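Local coordinates for Serine/threonine/tyrosine-interacting protein (Homo sapiens, PDB 2R0B) that acts as a catalytically inactive phosphatase that holds ERK1/ERK2 in the nucleus and, by binding the F-box of FBXW7, prevents its assembly into the SCF ubiquitin ligase, at residues Pro27-His32 against Lys92-Gly97; Ile37-Gln42 against Asn47-Asn52; Leu60-Ala65 against Ala105-Ala110; Tyr111-Phe116 against Arg121-Tyr126. All coordinates share one frame; numbering follows the deposited sequence.

All four contacts lie in the dual-specificity phosphatase-like domain. From the N terminus, interaction 1 closes the longest loop, bringing helix 26-31 against strand 93-96. Interaction 2 falls wholly within that loop and folds the segment after strand 36-41 back on the strand. Interaction 3 starts inside the loop at strand 58-63 and ends beyond it on helix 103-116, so it crosses interaction 1. Interaction 4 follows in series, setting the later part of the same helix against helix 120-130. Strands 93-96, 36-41 and 58-63 are neighbours in one sheet, which joins interactions 1, 2 and 3; Ile109, packing on Ala123, links interactions 3 and 4.

Interaction 1 of 4, residues Pro27-His32 against Lys92-Gly97; sequences PVLQKH and KVLVHG
Val28 O is gripped twice by His32, whose own carbonyl then meets Lys92 across the contact. The backbone N of His32 and its ring ND1, each 3.2 Å from Val28 O, arrive from opposite faces of the carbonyl plane, and ND1 stands 36° out of it. The ND1 bond holds the imidazole against the last turn of helix 26-31, beside strand 93-96 in the central sheet of the phosphatase fold. The ring also meets Phe14 of the neighbouring strand 13-16. His32 O lies 3.4 Å from Lys92 CD, so the lysine passes it alongside with its methylene chain. Deeper in, Leu29 and Leu94 cross at about a right angle and touch methyl to methyl, CD2 to CD2 at 3.8 Å. Leu94 has CG anti to the backbone N (chi1 165°), which carries this branch to the helix; Phe53 also packs on Leu29. Strand 93-96 leads into the signature loop of the family, where Gly97 stands in place of the nucleophilic cysteine of active relatives, in keeping with the lack of catalysis. There His96 ND1 donates a nearly straight bond of 3.0 Å to Gly97 O, in the carbonyl plane and on a lone pair.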
# COMPACT_ATOMS: atom_id res chain seq x y z
N PRO A 27 14.11 -12.61 -6.57
CA PRO A 27 15.32 -11.84 -6.90
C PRO A 27 15.09 -10.32 -6.94
O PRO A 27 15.94 -9.57 -6.44
CB PRO A 27 15.66 -12.34 -8.31
CG PRO A 27 15.18 -13.73 -8.31
CD PRO A 27 13.88 -13.70 -7.54
N VAL A 28 13.97 -9.88 -7.50
CA VAL A 28 13.65 -8.45 -7.60
C VAL A 28 13.42 -7.86 -6.21
O VAL A 28 13.98 -6.82 -5.88
CB VAL A 28 12.44 -8.20 -8.53
CG1 VAL A 28 12.01 -6.75 -8.50
CG2 VAL A 28 12.78 -8.62 -9.96
N LEU A 29 12.67 -8.59 -5.38
CA LEU A 29 12.41 -8.17 -4.02
C LEU A 29 13.69 -8.07 -3.21
O LEU A 29 13.90 -7.08 -2.51
CB LEU A 29 11.39 -9.10 -3.35
CG LEU A 29 10.02 -9.11 -4.04
CD1 LEU A 29 9.24 -10.30 -3.51
CD2 LEU A 29 9.22 -7.84 -3.83
N GLN A 30 14.59 -9.04 -3.36
CA GLN A 30 15.81 -9.05 -2.54
C GLN A 30 16.76 -7.97 -3.02
O GLN A 30 17.37 -7.30 -2.19
CB GLN A 30 16.45 -10.45 -2.55
CG GLN A 30 15.49 -11.49 -1.96
CD GLN A 30 16.09 -12.86 -1.74
OE1 GLN A 30 16.78 -13.41 -2.61
NE2 GLN A 30 15.78 -13.45 -0.58
N LYS A 31 16.84 -7.76 -4.34
CA LYS A 31 17.70 -6.71 -4.92
C LYS A 31 17.34 -5.32 -4.43
O LYS A 31 18.21 -4.47 -4.26
CB LYS A 31 17.67 -6.75 -6.46
CG LYS A 31 18.43 -5.62 -7.18
CD LYS A 31 18.39 -5.82 -8.69
CE LYS A 31 16.96 -5.74 -9.23
NZ LYS A 31 16.80 -6.36 -10.58
N HIS A 32 16.04 -5.09 -4.20
CA HIS A 32 15.58 -3.80 -3.68
C HIS A 32 15.52 -3.72 -2.14
O HIS A 32 15.10 -2.69 -1.59
CB HIS A 32 14.24 -3.43 -4.31
CG HIS A 32 14.34 -2.99 -5.74
ND1 HIS A 32 14.05 -3.81 -6.81
CD2 HIS A 32 14.72 -1.80 -6.28
CE1 HIS A 32 14.22 -3.14 -7.94
NE2 HIS A 32 14.64 -1.93 -7.64
N LYS A 92 12.48 -1.99 4.03
CA LYS A 92 11.72 -1.42 2.92
C LYS A 92 10.42 -2.17 2.75
O LYS A 92 10.34 -3.37 3.03
CB LYS A 92 12.55 -1.38 1.64
CG LYS A 92 13.85 -0.60 1.81
CD LYS A 92 14.46 -0.16 0.52
CE LYS A 92 15.86 0.39 0.77
NZ LYS A 92 16.86 -0.67 1.11
N VAL A 93 9.38 -1.46 2.32
CA VAL A 93 8.01 -1.98 2.34
C VAL A 93 7.42 -2.01 0.93
O VAL A 93 7.46 -1.01 0.18
CB VAL A 93 7.10 -1.13 3.24
CG1 VAL A 93 5.70 -1.71 3.29
CG2 VAL A 93 7.68 -0.99 4.67
N LEU A 94 6.88 -3.16 0.56
CA LEU A 94 6.07 -3.24 -0.66
C LEU A 94 4.60 -3.28 -0.23
O LEU A 94 4.22 -4.12 0.59
CB LEU A 94 6.42 -4.49 -1.47
CG LEU A 94 5.40 -4.88 -2.57
CD1 LEU A 94 5.23 -3.77 -3.63
CD2 LEU A 94 5.82 -6.21 -3.22
N VAL A 95 3.80 -2.35 -0.75
CA VAL A 95 2.34 -2.41 -0.56
C VAL A 95 1.71 -2.87 -1.88
O VAL A 95 1.93 -2.24 -2.92
CB VAL A 95 1.74 -1.04 -0.21
CG1 VAL A 95 0.22 -1.20 0.03
CG2 VAL A 95 2.45 -0.45 1.00
N HIS A 96 0.96 -3.96 -1.85
CA HIS A 96 0.34 -4.45 -3.07
C HIS A 96 -1.11 -4.83 -2.84
O HIS A 96 -1.51 -5.18 -1.72
CB HIS A 96 1.16 -5.60 -3.71
CG HIS A 96 0.95 -6.94 -3.07
ND1 HIS A 96 -0.20 -7.68 -3.24
CD2 HIS A 96 1.75 -7.67 -2.25
CE1 HIS A 96 -0.10 -8.81 -2.56
NE2 HIS A 96 1.07 -8.83 -1.96
N GLY A 97 -1.90 -4.71 -3.91
CA GLY A 97 -3.27 -5.16 -3.89
C GLY A 97 -3.40 -6.23 -4.96
O GLY A 97 -2.55 -7.11 -5.08

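Interaction 2 of 4, residues Ile37-Gln42 against Asn47-Asn52; sequences IICIRQ and NFIKPN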
# COMPACT_ATOMS: atom_id res chain seq x y z
N ILE A 37 5.91 -6.64 3.66
CA ILE A 37 4.92 -6.57 2.58
C ILE A 37 3.50 -6.42 3.16
O ILE A 37 3.12 -7.18 4.06
CB ILE A 37 4.98 -7.84 1.70
CG1 ILE A 37 6.38 -8.01 1.10
CG2 ILE A 37 3.87 -7.81 0.62
CD1 ILE A 37 6.57 -9.29 0.30
N ILE A 38 2.78 -5.40 2.73
CA ILE A 38 1.34 -5.29 3.05
C ILE A 38 0.63 -5.93 1.86
O ILE A 38 0.72 -5.44 0.74
CB ILE A 38 0.87 -3.84 3.28
CG1 ILE A 38 1.63 -3.19 4.43
CG2 ILE A 38 -0.65 -3.82 3.60
CD1 ILE A 38 1.22 -1.74 4.72
N CYS A 39 -0.06 -7.03 2.12
CA CYS A 39 -0.72 -7.83 1.07
C CYS A 39 -2.23 -7.65 1.22
O CYS A 39 -2.81 -8.14 2.20
CB CYS A 39 -0.29 -9.29 1.25
SG CYS A 39 -1.29 -10.53 0.35
N ILE A 40 -2.86 -6.90 0.31
CA ILE A 40 -4.26 -6.50 0.45
C ILE A 40 -5.10 -7.27 -0.57
O ILE A 40 -4.77 -7.27 -1.75
CB ILE A 40 -4.48 -5.00 0.17
CG1 ILE A 40 -3.71 -4.13 1.18
CG2 ILE A 40 -6.00 -4.66 0.17
CD1 ILE A 40 -3.30 -2.76 0.61
N ARG A 41 -6.19 -7.89 -0.12
CA ARG A 41 -7.06 -8.67 -1.00
C ARG A 41 -8.37 -8.99 -0.28
O ARG A 41 -8.43 -8.90 0.95
CB ARG A 41 -6.34 -9.96 -1.43
CG ARG A 41 -6.36 -11.14 -0.45
CD ARG A 41 -5.79 -10.89 0.95
NE ARG A 41 -5.95 -12.09 1.76
CZ ARG A 41 -7.03 -12.40 2.47
NH1 ARG A 41 -7.06 -13.55 3.14
NH2 ARG A 41 -8.07 -11.57 2.52
N GLN A 42 -9.42 -9.31 -1.05
CA GLN A 42 -10.66 -9.88 -0.50
C GLN A 42 -10.41 -11.34 -0.22
O GLN A 42 -9.57 -11.95 -0.86
CB GLN A 42 -11.79 -9.86 -1.54
CG GLN A 42 -12.24 -8.55 -2.08
CD GLN A 42 -13.46 -8.74 -2.98
OE1 GLN A 42 -13.35 -8.73 -4.21
NE2 GLN A 42 -14.62 -8.94 -2.37
N ASN A 47 -6.96 -17.09 -3.19
CA ASN A 47 -6.34 -18.15 -4.02
C ASN A 47 -5.14 -17.68 -4.85
O ASN A 47 -4.23 -18.46 -5.12
CB ASN A 47 -7.36 -18.86 -4.95
CG ASN A 47 -8.19 -17.89 -5.82
OD1 ASN A 47 -8.47 -16.74 -5.43
ND2 ASN A 47 -8.62 -18.37 -7.00
N PHE A 48 -5.14 -16.42 -5.28
CA PHE A 48 -4.03 -15.93 -6.08
C PHE A 48 -3.28 -14.74 -5.47
O PHE A 48 -2.21 -14.39 -5.95
CB PHE A 48 -4.44 -15.65 -7.53
CG PHE A 48 -5.38 -14.48 -7.71
CD1 PHE A 48 -4.92 -13.27 -8.18
CD2 PHE A 48 -6.73 -14.62 -7.47
CE1 PHE A 48 -5.76 -12.20 -8.40
CE2 PHE A 48 -7.61 -13.54 -7.67
CZ PHE A 48 -7.12 -12.32 -8.13
N ILE A 49 -3.85 -14.13 -4.43
CA ILE A 49 -3.20 -13.02 -3.74
C ILE A 49 -2.97 -13.42 -2.27
O ILE A 49 -3.91 -13.45 -1.46
CB ILE A 49 -3.98 -11.71 -3.80
CG1 ILE A 49 -4.35 -11.32 -5.23
CG2 ILE A 49 -3.14 -10.55 -3.20
CD1 ILE A 49 -5.25 -10.12 -5.29
N LYS A 50 -1.72 -13.70 -1.95
CA LYS A 50 -1.37 -14.27 -0.66
C LYS A 50 0.12 -14.13 -0.37
O LYS A 50 0.91 -13.85 -1.28
CB LYS A 50 -1.76 -15.76 -0.66
CG LYS A 50 -0.78 -16.63 -1.42
CD LYS A 50 -1.22 -18.08 -1.43
CE LYS A 50 -1.97 -18.44 -2.68
NZ LYS A 50 -1.05 -18.72 -3.84
N PRO A 51 0.53 -14.28 0.89
CA PRO A 51 1.98 -14.28 1.17
C PRO A 51 2.67 -15.46 0.51
O PRO A 51 2.23 -16.62 0.68
CB PRO A 51 2.03 -14.40 2.69
CG PRO A 51 0.75 -13.87 3.15
CD PRO A 51 -0.25 -14.36 2.14
N ASN A 52 3.70 -15.19 -0.28
CA ASN A 52 4.43 -16.26 -0.96
C ASN A 52 5.77 -16.65 -0.38
O ASN A 52 6.38 -17.64 -0.82
CB ASN A 52 4.58 -15.95 -2.46
CG ASN A 52 3.26 -15.88 -3.17
OD1 ASN A 52 2.49 -16.85 -3.18
ND2 ASN A 52 2.98 -14.74 -3.79
O HOH W 1 -4.23 -13.91 1.26
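Arg41 lays the aliphatic start of its side chain over Ile49, the two side chains sliding past each other in opposite directions. Arg41 CB rests 3.7 Å from Ile49 CG2, and Arg41 CG approaches Ile49 O at 3.5 Å. The torsions allow this: CG stands between the backbone N and the carbonyl carbon (chi1 82°), and a bend at chi2 (-57°) turns the chain along the loop backbone. One water bridges the two segments, accepting from Arg41 NE at 2.6 Å, at the guanidinium edge, and donating to Ile49 O at 2.8 Å. Beyond it, Arg41 NH2 bonds to Asn43 OD1. This is the connection between the parallel strands 36-41 and 58-63 of the phosphatase sheet, folding back over the first; it runs on into Phe53-Gln54-Gln55, the motif that binds FBXW7, and Gln54 NE2 bonds to Pro51 O. With an alanine at Arg41, the bridging water would probably lose its NE donor and Asn43 OD1 its mate, only CB staying against Ile49. Two residues earlier in the strand, Cys39 turns its sulfur to the loop: SG sits 3.9 Å from Lys50 CA and 4.0 Å from Ile49 CG2, with Pro51 CD more distant at 4.4 Å.

Interaction 3 of 4, residues Leu60-Ala65 against Ala105-Ala110; sequences LVLDIA and AAFVIA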
# COMPACT_ATOMS: atom_id res chain seq x y z
N LEU A 60 1.75 -8.06 6.42
CA LEU A 60 0.52 -7.58 7.00
C LEU A 60 -0.58 -7.84 5.98
O LEU A 60 -0.58 -7.23 4.90
CB LEU A 60 0.62 -6.09 7.34
CG LEU A 60 -0.62 -5.44 7.94
CD1 LEU A 60 -0.92 -6.12 9.27
CD2 LEU A 60 -0.44 -3.94 8.21
N VAL A 61 -1.48 -8.77 6.27
CA VAL A 61 -2.54 -9.16 5.32
C VAL A 61 -3.85 -8.49 5.70
O VAL A 61 -4.32 -8.63 6.83
CB VAL A 61 -2.72 -10.70 5.25
CG1 VAL A 61 -3.87 -11.08 4.33
CG2 VAL A 61 -1.44 -11.38 4.82
N LEU A 62 -4.43 -7.76 4.75
CA LEU A 62 -5.64 -6.98 5.00
C LEU A 62 -6.76 -7.45 4.10
O LEU A 62 -6.68 -7.33 2.87
CB LEU A 62 -5.41 -5.47 4.78
CG LEU A 62 -4.36 -4.76 5.63
CD1 LEU A 62 -4.19 -3.28 5.22
CD2 LEU A 62 -4.63 -4.87 7.13
N ASP A 63 -7.79 -8.00 4.72
CA ASP A 63 -8.98 -8.45 4.01
C ASP A 63 -9.86 -7.23 3.72
O ASP A 63 -10.61 -6.75 4.58
CB ASP A 63 -9.68 -9.51 4.87
CG ASP A 63 -11.06 -9.86 4.37
OD1 ASP A 63 -11.35 -9.65 3.18
OD2 ASP A 63 -11.88 -10.38 5.19
N ILE A 64 -9.74 -6.71 2.50
CA ILE A 64 -10.41 -5.46 2.10
C ILE A 64 -11.00 -5.62 0.70
O ILE A 64 -10.30 -6.07 -0.20
CB ILE A 64 -9.40 -4.26 2.06
CG1 ILE A 64 -8.87 -3.96 3.47
CG2 ILE A 64 -10.07 -3.01 1.41
CD1 ILE A 64 -7.76 -2.96 3.58
N ALA A 65 -12.28 -5.25 0.54
CA ALA A 65 -12.91 -5.18 -0.79
C ALA A 65 -12.68 -3.83 -1.46
O ALA A 65 -12.65 -2.79 -0.79
CB ALA A 65 -14.39 -5.44 -0.67
N ALA A 105 -3.22 1.75 -3.52
CA ALA A 105 -2.88 3.16 -3.70
C ALA A 105 -3.40 3.99 -2.54
O ALA A 105 -2.70 4.86 -2.04
CB ALA A 105 -3.44 3.70 -5.01
N ALA A 106 -4.63 3.72 -2.08
CA ALA A 106 -5.18 4.51 -0.97
C ALA A 106 -4.31 4.39 0.30
O ALA A 106 -4.07 5.38 1.00
CB ALA A 106 -6.64 4.13 -0.68
N PHE A 107 -3.85 3.18 0.61
CA PHE A 107 -3.00 2.98 1.77
C PHE A 107 -1.65 3.71 1.65
O PHE A 107 -1.14 4.25 2.64
CB PHE A 107 -2.83 1.47 2.08
CG PHE A 107 -3.97 0.91 2.87
CD1 PHE A 107 -4.02 1.11 4.26
CD2 PHE A 107 -5.05 0.29 2.24
CE1 PHE A 107 -5.10 0.63 5.00
CE2 PHE A 107 -6.13 -0.18 2.97
CZ PHE A 107 -6.15 -0.01 4.35
N VAL A 108 -1.11 3.81 0.43
CA VAL A 108 0.17 4.51 0.25
C VAL A 108 -0.06 6.01 0.38
O VAL A 108 0.77 6.75 0.96
CB VAL A 108 0.84 4.12 -1.10
CG1 VAL A 108 1.91 5.12 -1.49
CG2 VAL A 108 1.43 2.68 -1.02
N ILE A 109 -1.21 6.46 -0.12
CA ILE A 109 -1.59 7.89 -0.02
C ILE A 109 -1.80 8.30 1.43
O ILE A 109 -1.41 9.39 1.83
CB ILE A 109 -2.79 8.25 -0.95
CG1 ILE A 109 -2.31 8.21 -2.42
CG2 ILE A 109 -3.42 9.63 -0.55
CD1 ILE A 109 -3.39 8.03 -3.51
N ALA A 110 -2.41 7.43 2.23
CA ALA A 110 -2.64 7.78 3.63
C ALA A 110 -1.32 8.01 4.35
O ALA A 110 -1.17 8.97 5.11
CB ALA A 110 -3.43 6.67 4.32
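Phe107 receives two aliphatic side chains from the 60-65 segment, and these carry the contact. The first meeting is a CH-pi interaction: Leu62 CD1 sits over one face of the ring, 4.2 Å from its centroid and 21° off the normal, displaced toward the ring atoms CZ and CE1. The second is plain apolar packing, and it is tight. Ile64 CD1 presses on the outer end of the ring, 3.3 Å from Phe107 CE2 and 3.4 Å from CZ. Both aliphatic chains reach out from the strand side and the phenyl comes from the opposite direction, from the helix. Phe107 has CG anti to the carbonyl carbon (chi1 -83°), which extends the ring from the helix toward Leu62 and Ile64. A serine at Phe107 would probably open a gap in the core and leave the CD1 methyls of Leu62 and Ile64 without their partner. A polar link runs close by: Ile64 O accepts from Arg103 NH1, the arginine of the family's signature loop. In the dual-specificity phosphatase fold this contact seats helix 103-116 on the central sheet. Phe76 of helix 76-88 meets the Phe107 ring edge-to-face, Ile40 of the adjoining strand 36-41 touches both Ile64 and Phe107, and, on the same helix as Phe107, Ile109 packs against helix 120-130.

Interaction 4 of 4, residues Tyr111-Phe116 against Arg121-Tyr126; sequences YIMETF and RDAFAY. With SO4 (sulfate ion), chain C.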
# COMPACT_ATOMS: atom_id res chain seq x y z
N TYR A 111 -0.36 7.12 4.08
CA TYR A 111 0.96 7.21 4.67
C TYR A 111 1.60 8.54 4.26
O TYR A 111 2.18 9.23 5.11
CB TYR A 111 1.84 6.00 4.29
CG TYR A 111 3.22 6.13 4.89
CD1 TYR A 111 3.46 5.78 6.23
CD2 TYR A 111 4.25 6.70 4.16
CE1 TYR A 111 4.73 5.94 6.79
CE2 TYR A 111 5.52 6.88 4.71
CZ TYR A 111 5.75 6.49 6.02
OH TYR A 111 7.00 6.71 6.52
N ILE A 112 1.48 8.88 2.99
CA ILE A 112 2.14 10.11 2.46
C ILE A 112 1.51 11.38 3.02
O ILE A 112 2.22 12.31 3.44
CB ILE A 112 2.11 10.15 0.92
CG1 ILE A 112 3.04 9.09 0.37
CG2 ILE A 112 2.49 11.59 0.40
CD1 ILE A 112 2.84 8.81 -1.11
N MET A 113 0.18 11.40 3.08
CA MET A 113 -0.53 12.55 3.65
C MET A 113 -0.10 12.87 5.08
O MET A 113 0.26 14.02 5.41
CB MET A 113 -2.06 12.32 3.59
CG MET A 113 -2.63 12.36 2.17
SD MET A 113 -4.39 11.93 2.10
CE MET A 113 -5.09 13.20 3.19
N GLU A 114 -0.13 11.85 5.94
CA GLU A 114 0.21 12.05 7.34
C GLU A 114 1.68 12.37 7.57
O GLU A 114 2.01 13.25 8.38
CB GLU A 114 -0.20 10.84 8.16
CG GLU A 114 -0.08 11.12 9.63
CD GLU A 114 -0.79 10.13 10.49
OE1 GLU A 114 -1.18 9.03 10.00
OE2 GLU A 114 -0.94 10.46 11.68
N THR A 115 2.55 11.63 6.90
CA THR A 115 4.00 11.71 7.15
C THR A 115 4.61 12.97 6.55
O THR A 115 5.45 13.64 7.19
CB THR A 115 4.69 10.43 6.62
OG1 THR A 115 4.08 9.29 7.25
CG2 THR A 115 6.21 10.42 6.94
N PHE A 116 4.16 13.33 5.35
CA PHE A 116 4.76 14.45 4.61
C PHE A 116 3.90 15.70 4.60
O PHE A 116 4.25 16.69 3.96
CB PHE A 116 5.10 14.01 3.18
CG PHE A 116 6.20 13.00 3.11
CD1 PHE A 116 7.51 13.41 2.87
CD2 PHE A 116 5.96 11.65 3.34
CE1 PHE A 116 8.55 12.48 2.82
CE2 PHE A 116 7.01 10.72 3.32
CZ PHE A 116 8.29 11.13 3.05
N ARG A 121 -5.28 15.89 -2.68
CA ARG A 121 -5.03 16.17 -4.08
C ARG A 121 -3.55 16.16 -4.45
O ARG A 121 -3.17 15.70 -5.52
CB ARG A 121 -5.69 17.49 -4.48
CG ARG A 121 -5.06 18.72 -3.91
CD ARG A 121 -5.87 19.94 -4.28
NE ARG A 121 -7.25 19.86 -3.79
CZ ARG A 121 -8.12 20.87 -3.86
NH1 ARG A 121 -7.74 22.02 -4.40
NH2 ARG A 121 -9.35 20.73 -3.39
N ASP A 122 -2.71 16.68 -3.55
CA ASP A 122 -1.27 16.76 -3.81
C ASP A 122 -0.57 15.42 -3.64
O ASP A 122 0.36 15.08 -4.39
CB ASP A 122 -0.67 17.83 -2.90
CG ASP A 122 -1.27 19.19 -3.17
OD1 ASP A 122 -1.28 19.59 -4.36
OD2 ASP A 122 -1.77 19.84 -2.22
N ALA A 123 -1.00 14.64 -2.64
CA ALA A 123 -0.49 13.29 -2.45
C ALA A 123 -0.94 12.39 -3.61
O ALA A 123 -0.14 11.61 -4.13
CB ALA A 123 -0.95 12.71 -1.09
N PHE A 124 -2.18 12.53 -4.04
CA PHE A 124 -2.66 11.74 -5.17
C PHE A 124 -1.82 12.07 -6.42
O PHE A 124 -1.32 11.19 -7.10
CB PHE A 124 -4.15 11.92 -5.43
CG PHE A 124 -4.61 11.33 -6.74
CD1 PHE A 124 -4.95 9.98 -6.82
CD2 PHE A 124 -4.63 12.10 -7.90
CE1 PHE A 124 -5.33 9.40 -8.03
CE2 PHE A 124 -5.04 11.53 -9.12
CZ PHE A 124 -5.37 10.19 -9.19
N ALA A 125 -1.62 13.35 -6.69
CA ALA A 125 -0.82 13.76 -7.86
C ALA A 125 0.63 13.23 -7.81
O ALA A 125 1.20 12.82 -8.83
CB ALA A 125 -0.85 15.29 -8.01
N TYR A 126 1.21 13.24 -6.62
CA TYR A 126 2.58 12.81 -6.41
C TYR A 126 2.69 11.32 -6.76
O TYR A 126 3.62 10.88 -7.46
CB TYR A 126 3.00 13.08 -4.95
CG TYR A 126 4.33 12.50 -4.65
CD1 TYR A 126 5.48 13.27 -4.75
CD2 TYR A 126 4.47 11.14 -4.30
CE1 TYR A 126 6.73 12.73 -4.50
CE2 TYR A 126 5.71 10.58 -4.05
CZ TYR A 126 6.83 11.37 -4.14
OH TYR A 126 8.07 10.82 -3.91
S SO4 C . -8.35 18.11 -0.67
O1 SO4 C . -8.01 19.30 0.13
O2 SO4 C . -8.72 17.11 0.32
O3 SO4 C . -9.43 18.44 -1.58
O4 SO4 C . -7.14 17.75 -1.41
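Helix segments 111-116 and 121-126 approach to 9.4 Å between axes, with 118° between their N-to-C directions, and Met113 and Ala123 come nearest in backbone, CA to CA at 6.1 Å. They belong to consecutive helices in the helical C-terminal part of the phosphatase fold, joined by a short connection. The small Ala123 is consistent with this close backbone approach: its CB lodges between Met113 CG at 3.7 Å and Ile112 CG2 at 3.9 Å. The other branch of Ile112 reaches on to the ring of Tyr126, CD1 standing 4.3 Å from Tyr126 CD2. Past that ring, Tyr126 OH bonds to Ile9 O, tying the second helix to strand 7-10, while helix 138-152 packs on Met113. Within the first helix, Tyr111 O accepts from both the N and the OG1 of Thr115, which reach it from opposite faces of its plane; OG1, also bonded to Lys80 NZ, sits over the centre of the Tyr111 ring. Near the start of the second helix, a sulfate, probably from the crystallisation liquor, is held by Arg121 and by Gln145 NE2. Arg121 N donates to sulfate O4 at 2.9 Å (164°), and the start of the helix would probably add to the attraction for the anion. A bend at chi3 (60°) brings the guanidinium round to it: Arg121 NE lies 3.2 Å from O4, and Arg121 NH2 donates to O3 at 2.9 Å.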